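Local coordinates for manganese-binding protein (Chlamydia trachomatis, PDB 6NSI) that binds iron, manganese or nickel ions, with a preference for ferrous iron, and delivers them to the membrane permease of an ABC importer, at residues A[34-39]-A[100-105]; A[228-233]-A[259-264]. All coordinates share one frame; numbering follows the deposited sequence.

Interaction 1: A[34-39]-A[100-105]. With FE (Fe (III) ion), chain B.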
loop_
_atom_site.group_PDB
_atom_site.type_symbol
_atom_site.label_atom_id
_atom_site.label_comp_id
_atom_site.label_asym_id
_atom_site.label_seq_id
_atom_site.Cartn_x
_atom_site.Cartn_y
_atom_site.Cartn_z
ATOM N N ASP A 34 7.141 -9.209 6.316
ATOM C CA ASP A 34 6.353 -9.356 5.100
ATOM C C ASP A 34 4.916 -9.731 5.439
ATOM O O ASP A 34 4.673 -10.861 5.886
ATOM C CB ASP A 34 6.979 -10.417 4.202
ATOM C CG ASP A 34 6.068 -10.825 3.063
ATOM O OD1 ASP A 34 5.384 -9.928 2.529
ATOM O OD2 ASP A 34 6.048 -12.026 2.692
ATOM N N PRO A 35 3.940 -8.849 5.218
ATOM C CA PRO A 35 2.550 -9.206 5.532
ATOM C C PRO A 35 2.005 -10.288 4.627
ATOM O O PRO A 35 1.136 -11.053 5.062
ATOM C CB PRO A 35 1.796 -7.881 5.335
ATOM C CG PRO A 35 2.615 -7.164 4.264
ATOM C CD PRO A 35 4.052 -7.550 4.529
ATOM N N HIS A 36 2.487 -10.369 3.382
ATOM C CA HIS A 36 1.960 -11.338 2.423
ATOM C C HIS A 36 2.036 -12.759 2.964
ATOM O O HIS A 36 1.132 -13.570 2.732
ATOM C CB HIS A 36 2.741 -11.267 1.110
ATOM C CG HIS A 36 2.594 -9.970 0.380
ATOM N ND1 HIS A 36 1.578 -9.736 -0.519
ATOM C CD2 HIS A 36 3.350 -8.847 0.396
ATOM C CE1 HIS A 36 1.706 -8.519 -1.020
ATOM N NE2 HIS A 36 2.772 -7.958 -0.478
ATOM N N SER A 37 3.125 -13.089 3.656
ATOM C CA SER A 37 3.379 -14.451 4.095
ATOM C C SER A 37 3.325 -14.577 5.608
ATOM O O SER A 37 3.854 -15.547 6.166
ATOM C CB SER A 37 4.728 -14.931 3.571
ATOM O OG SER A 37 5.770 -14.193 4.184
ATOM N N TYR A 38 2.697 -13.612 6.280
ATOM C CA TYR A 38 2.619 -13.650 7.728
ATOM C C TYR A 38 1.879 -14.900 8.167
ATOM O O TYR A 38 0.796 -15.204 7.665
ATOM C CB TYR A 38 1.905 -12.416 8.262
ATOM C CG TYR A 38 1.890 -12.329 9.771
ATOM C CD1 TYR A 38 3.004 -11.899 10.469
ATOM C CD2 TYR A 38 0.759 -12.676 10.496
ATOM C CE1 TYR A 38 2.993 -11.802 11.839
ATOM C CE2 TYR A 38 0.740 -12.587 11.870
ATOM C CZ TYR A 38 1.865 -12.158 12.539
ATOM O OH TYR A 38 1.858 -12.061 13.916
ATOM N N GLU A 39 2.478 -15.639 9.086
ATOM C CA GLU A 39 1.802 -16.748 9.734
ATOM C C GLU A 39 1.566 -16.353 11.182
ATOM O O GLU A 39 2.411 -15.694 11.798
ATOM C CB GLU A 39 2.615 -18.050 9.635
ATOM C CG GLU A 39 2.917 -18.499 8.194
ATOM C CD GLU A 39 1.858 -19.451 7.607
ATOM O OE1 GLU A 39 2.033 -19.898 6.442
ATOM O OE2 GLU A 39 0.858 -19.756 8.302
ATOM N N ASP A 100 -4.198 -7.679 -6.964
ATOM C CA ASP A 100 -3.195 -6.777 -6.423
ATOM C C ASP A 100 -3.743 -6.139 -5.156
ATOM O O ASP A 100 -4.659 -5.297 -5.245
ATOM C CB ASP A 100 -2.819 -5.708 -7.441
ATOM C CG ASP A 100 -1.664 -4.845 -6.978
ATOM O OD1 ASP A 100 -1.412 -4.794 -5.752
ATOM O OD2 ASP A 100 -0.996 -4.216 -7.844
ATOM N N PRO A 101 -3.198 -6.453 -3.980
ATOM C CA PRO A 101 -3.765 -5.942 -2.721
ATOM C C PRO A 101 -3.339 -4.529 -2.343
ATOM O O PRO A 101 -3.882 -3.989 -1.367
ATOM C CB PRO A 101 -3.245 -6.946 -1.687
ATOM C CG PRO A 101 -1.903 -7.335 -2.246
ATOM C CD PRO A 101 -2.084 -7.393 -3.740
ATOM N N HIS A 102 -2.406 -3.909 -3.077
ATOM C CA HIS A 102 -1.711 -2.725 -2.572
ATOM C C HIS A 102 -2.482 -1.432 -2.777
ATOM O O HIS A 102 -1.920 -0.455 -3.287
ATOM C CB HIS A 102 -0.335 -2.598 -3.236
ATOM C CG HIS A 102 0.528 -3.808 -3.046
ATOM N ND1 HIS A 102 0.551 -4.859 -3.943
ATOM C CD2 HIS A 102 1.405 -4.135 -2.064
ATOM C CE1 HIS A 102 1.403 -5.778 -3.519
ATOM N NE2 HIS A 102 1.938 -5.361 -2.386
ATOM N N ILE A 103 -3.752 -1.386 -2.354
ATOM C CA ILE A 103 -4.558 -0.190 -2.617
ATOM C C ILE A 103 -4.236 0.977 -1.693
ATOM O O ILE A 103 -4.676 2.103 -1.963
ATOM C CB ILE A 103 -6.064 -0.517 -2.526
ATOM C CG1 ILE A 103 -6.407 -1.141 -1.167
ATOM C CG2 ILE A 103 -6.494 -1.427 -3.693
ATOM C CD1 ILE A 103 -7.936 -1.361 -0.917
ATOM N N TRP A 104 -3.484 0.758 -0.611
ATOM C CA TRP A 104 -3.205 1.828 0.342
ATOM C C TRP A 104 -2.181 2.842 -0.159
ATOM O O TRP A 104 -1.904 3.815 0.555
ATOM C CB TRP A 104 -2.724 1.246 1.677
ATOM C CG TRP A 104 -1.480 0.393 1.512
ATOM C CD1 TRP A 104 -0.178 0.821 1.510
ATOM C CD2 TRP A 104 -1.438 -1.021 1.297
ATOM N NE1 TRP A 104 0.679 -0.253 1.314
ATOM C CE2 TRP A 104 -0.070 -1.392 1.187
ATOM C CE3 TRP A 104 -2.418 -2.016 1.203
ATOM C CZ2 TRP A 104 0.331 -2.713 0.982
ATOM C CZ3 TRP A 104 -2.015 -3.328 1.000
ATOM C CH2 TRP A 104 -0.652 -3.664 0.890
ATOM N N THR A 105 -1.595 2.646 -1.343
ATOM C CA THR A 105 -0.741 3.675 -1.928
ATOM C C THR A 105 -1.518 4.672 -2.771
ATOM O O THR A 105 -0.933 5.660 -3.228
ATOM C CB THR A 105 0.350 3.059 -2.807
ATOM O OG1 THR A 105 -0.248 2.503 -3.989
ATOM C CG2 THR A 105 1.126 1.958 -2.035
HETATM FE FE FE B . 3.554 -6.182 -1.162
#
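The metal site of this protein of the bacterial solute-binding protein 9 family is half built here, where His36 and His102 converge on one iron(III) ion from two separate loops. His36 NE2 lies 2.1 Å from the iron and His102 NE2 2.2 Å from it, while His168 and both carboxylate oxygens of Asp260 complete the coordination. Sharing the metal brings His36 NE2 within 3.3 Å of His102 NE2. This is the closeness of two ligands, not a hydrogen bond, since each nitrogen spends its lone pair on the iron. The imidazoles meet rim to rim with their planes at 51°, neither lying over the face of the other. Apart from the metal the loops touch little: CG of Pro101 rests 4.0 Å from CE1 of His36, and the same carbon sits over one face of the His102 ring, offset toward its rim. Each histidine carries CG beside its backbone N, anti to the carbonyl carbon (chi1 -65° for His36, -57° for His102); with the rings turned about a right angle from it, this lets both NE2 atoms face the metal. A carboxylate folds back on each loop. OD1 of Asp34 closes an Asx turn by accepting His36 N from well above the carboxylate plane, and OD2 of Asp34 takes the hydroxyl of Ser37. On the other loop second-shell Asp100 would be expected to make the His102 imidazole a more electron-rich ligand. OD1 of Asp100 is gripped twice, from opposite faces of its carboxylate plane: His102 N completes a second Asx turn on the anti side, and His102 ND1 donates on the syn side at 2.7 Å, nearly in the plane of its own ring.

Interaction 2: A[228-233]-A[259-264]; sequences LEDTLN and SDNVCD. With FE (Fe (III) ion), chain B.
Beside the iron site, Glu229 and Ser259 form the buried end of a contact between two loops, one of which supplies the metal ligand Asp260. The hydroxyl of Ser259 donates to OE1 of Glu229 at 2.9 Å, meeting it from above the carboxylate plane. With chi1 at 59°, Ser259 OG stands between its own backbone N and carbonyl carbon, turned to the glutamate. The same OE1 accepts ND1 of His168, another iron ligand, so Glu229 is a second-shell residue whose bond to ND1 would help hold this imidazole in place and may strengthen it as a donor to the metal. Asp260, directly after Ser259, chelates the iron(III) with both oxygens, OD1 at 2.0 Å and OD2 at a longer 2.4 Å. Between the loops, a single water is held by three bonds: it donates to Asp230 O and, at 2.6 Å, to Asn261 OD1, and it accepts from Ser259 N. The type II turn from Glu229 to Leu232 carries the loop outward, to partly exposed Asp230 and exposed Thr231. Asn261 ND2 donates to OD2 of Asp230 over 3.1 Å, at a nearly straight 171°, using the anti lone pair of that oxygen; carboxylate and amide are only 17° from coplanar. As OD1 of Asn261 holds the water and ND2 also reaches Gly31 O, the amide is fixed in its rotation. On the looser solvent side, Thr231 adds one contact, its methyl CG2 lying 3.5 Å from Asn261 ND2, while its hydroxyl turns back to Asp230 O. The loop 228-233 runs from strand 225-226 into helix 235-242, against which Leu228 packs, whereas 259-264 leads from strand 251-252 to helix 266-280, with Val262 set on helix 9-19.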
loop_
_atom_site.group_PDB
_atom_site.type_symbol
_atom_site.label_atom_id
_atom_site.label_comp_id
_atom_site.label_asym_id
_atom_site.label_seq_id
_atom_site.Cartn_x
_atom_site.Cartn_y
_atom_site.Cartn_z
ATOM N N LEU A 228 14.828 1.060 -3.676
ATOM C CA LEU A 228 14.790 0.010 -2.664
ATOM C C LEU A 228 13.578 0.183 -1.769
ATOM O O LEU A 228 13.078 1.292 -1.589
ATOM C CB LEU A 228 16.047 0.068 -1.793
ATOM C CG LEU A 228 17.353 -0.068 -2.574
ATOM C CD1 LEU A 228 18.526 0.377 -1.707
ATOM C CD2 LEU A 228 17.516 -1.507 -2.974
ATOM N N GLU A 229 13.122 -0.931 -1.177
ATOM C CA GLU A 229 12.028 -0.921 -0.215
ATOM C C GLU A 229 12.509 -1.456 1.122
ATOM O O GLU A 229 13.274 -2.426 1.184
ATOM C CB GLU A 229 10.821 -1.758 -0.677
ATOM C CG GLU A 229 10.255 -1.327 -2.024
ATOM C CD GLU A 229 9.472 -2.438 -2.707
ATOM O OE1 GLU A 229 8.943 -3.324 -1.989
ATOM O OE2 GLU A 229 9.379 -2.418 -3.958
ATOM N N ASP A 230 11.985 -0.843 2.171
ATOM C CA ASP A 230 12.282 -1.251 3.559
ATOM C C ASP A 230 11.809 -2.689 3.688
ATOM O O ASP A 230 10.795 -3.014 3.113
ATOM C CB ASP A 230 11.484 -0.415 4.551
ATOM C CG ASP A 230 11.924 -0.599 5.988
ATOM O OD1 ASP A 230 13.017 -0.210 6.293
ATOM O OD2 ASP A 230 11.170 -1.140 6.750
ATOM N N THR A 231 12.637 -3.546 4.273
ATOM C CA THR A 231 12.396 -4.984 4.592
ATOM C C THR A 231 12.397 -5.928 3.381
ATOM O O THR A 231 12.367 -7.109 3.621
ATOM C CB THR A 231 11.088 -5.280 5.339
ATOM O OG1 THR A 231 10.056 -5.282 4.363
ATOM C CG2 THR A 231 10.748 -4.314 6.448
ATOM N N LEU A 232 12.468 -5.440 2.144
ATOM C CA LEU A 232 12.494 -6.340 0.970
ATOM C C LEU A 232 13.976 -6.619 0.722
ATOM O O LEU A 232 14.751 -5.689 0.778
ATOM C CB LEU A 232 11.834 -5.717 -0.259
ATOM C CG LEU A 232 11.564 -6.693 -1.401
ATOM C CD1 LEU A 232 10.223 -7.375 -1.233
ATOM C CD2 LEU A 232 11.633 -6.017 -2.754
ATOM N N ASN A 233 14.310 -7.859 0.384
ATOM C CA ASN A 233 15.713 -8.233 0.082
ATOM C C ASN A 233 16.164 -7.356 -1.085
ATOM O O ASN A 233 15.465 -7.277 -2.039
ATOM C CB ASN A 233 15.816 -9.710 -0.267
ATOM C CG ASN A 233 17.236 -10.216 -0.343
ATOM O OD1 ASN A 233 18.117 -9.541 -0.849
ATOM N ND2 ASN A 233 17.462 -11.398 0.187
ATOM N N SER A 259 6.733 -0.120 1.140
ATOM C CA SER A 259 5.747 -0.770 0.288
ATOM C C SER A 259 4.672 -1.488 1.107
ATOM O O SER A 259 3.477 -1.222 0.956
ATOM C CB SER A 259 6.458 -1.772 -0.624
ATOM O OG SER A 259 7.136 -2.731 0.180
ATOM N N ASP A 260 5.086 -2.420 1.962
ATOM C CA ASP A 260 4.166 -3.310 2.650
ATOM C C ASP A 260 4.027 -2.966 4.125
ATOM O O ASP A 260 3.364 -3.699 4.875
ATOM C CB ASP A 260 4.623 -4.759 2.487
ATOM C CG ASP A 260 4.400 -5.300 1.075
ATOM O OD1 ASP A 260 3.540 -4.770 0.321
ATOM O OD2 ASP A 260 5.092 -6.281 0.726
ATOM N N ASN A 261 4.648 -1.879 4.570
ATOM C CA ASN A 261 4.647 -1.560 5.985
ATOM C C ASN A 261 4.702 -0.046 6.142
ATOM O O ASN A 261 4.650 0.705 5.166
ATOM C CB ASN A 261 5.800 -2.261 6.720
ATOM C CG ASN A 261 7.186 -1.746 6.298
ATOM O OD1 ASN A 261 7.357 -1.180 5.218
ATOM N ND2 ASN A 261 8.183 -1.974 7.146
ATOM N N VAL A 262 4.811 0.368 7.396
ATOM C CA VAL A 262 4.776 1.787 7.839
ATOM C C VAL A 262 6.081 2.128 8.570
ATOM O O VAL A 262 6.626 1.243 9.199
ATOM C CB VAL A 262 3.552 1.923 8.761
ATOM C CG1 VAL A 262 3.737 2.856 9.940
ATOM C CG2 VAL A 262 2.264 2.173 8.010
ATOM N N CYS A 263 6.564 3.364 8.450
ATOM C CA CYS A 263 7.765 3.777 9.207
ATOM C C CYS A 263 7.327 4.249 10.597
ATOM O O CYS A 263 7.362 3.448 11.494
ATOM C CB CYS A 263 8.492 4.904 8.499
ATOM S SG CYS A 263 10.128 5.224 9.199
ATOM N N ASP A 264 6.800 5.458 10.724
ATOM C CA ASP A 264 6.297 5.911 12.047
ATOM C C ASP A 264 4.778 5.739 12.105
ATOM O O ASP A 264 4.286 5.140 13.037
ATOM C CB ASP A 264 6.641 7.370 12.304
ATOM C CG ASP A 264 5.955 7.890 13.549
ATOM O OD1 ASP A 264 5.975 7.170 14.563
ATOM O OD2 ASP A 264 5.386 8.986 13.489
HETATM FE FE FE B . 3.554 -6.182 -1.162
HETATM O O HOH W 1 8.278 -1.742 2.872
#

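Overall arrangement
Interaction 1 closes before interaction 2 opens along the chain, yet their centres are only 11 Å apart and both end on the same iron. Four loops thus meet near the middle of the protein: 34-39 follows strand 24-27, at the edge of the four-stranded parallel sheet, 100-105 precedes helix 107-124, loop 228-233 leads toward helix 235-242, and loop 259-264 toward helix 266-280. Interaction 1 contributes two histidines, interaction 2 the bidentate aspartate and a carboxylate behind His168. A probable hydrogen bond from Trp104 NE1 to Ser259 O, 3.0 Å long, also joins 100-105 to 259-264. Buried ligands distant in sequence thus gather at one metal site, consistent with a protein that hands metal ions to a permease.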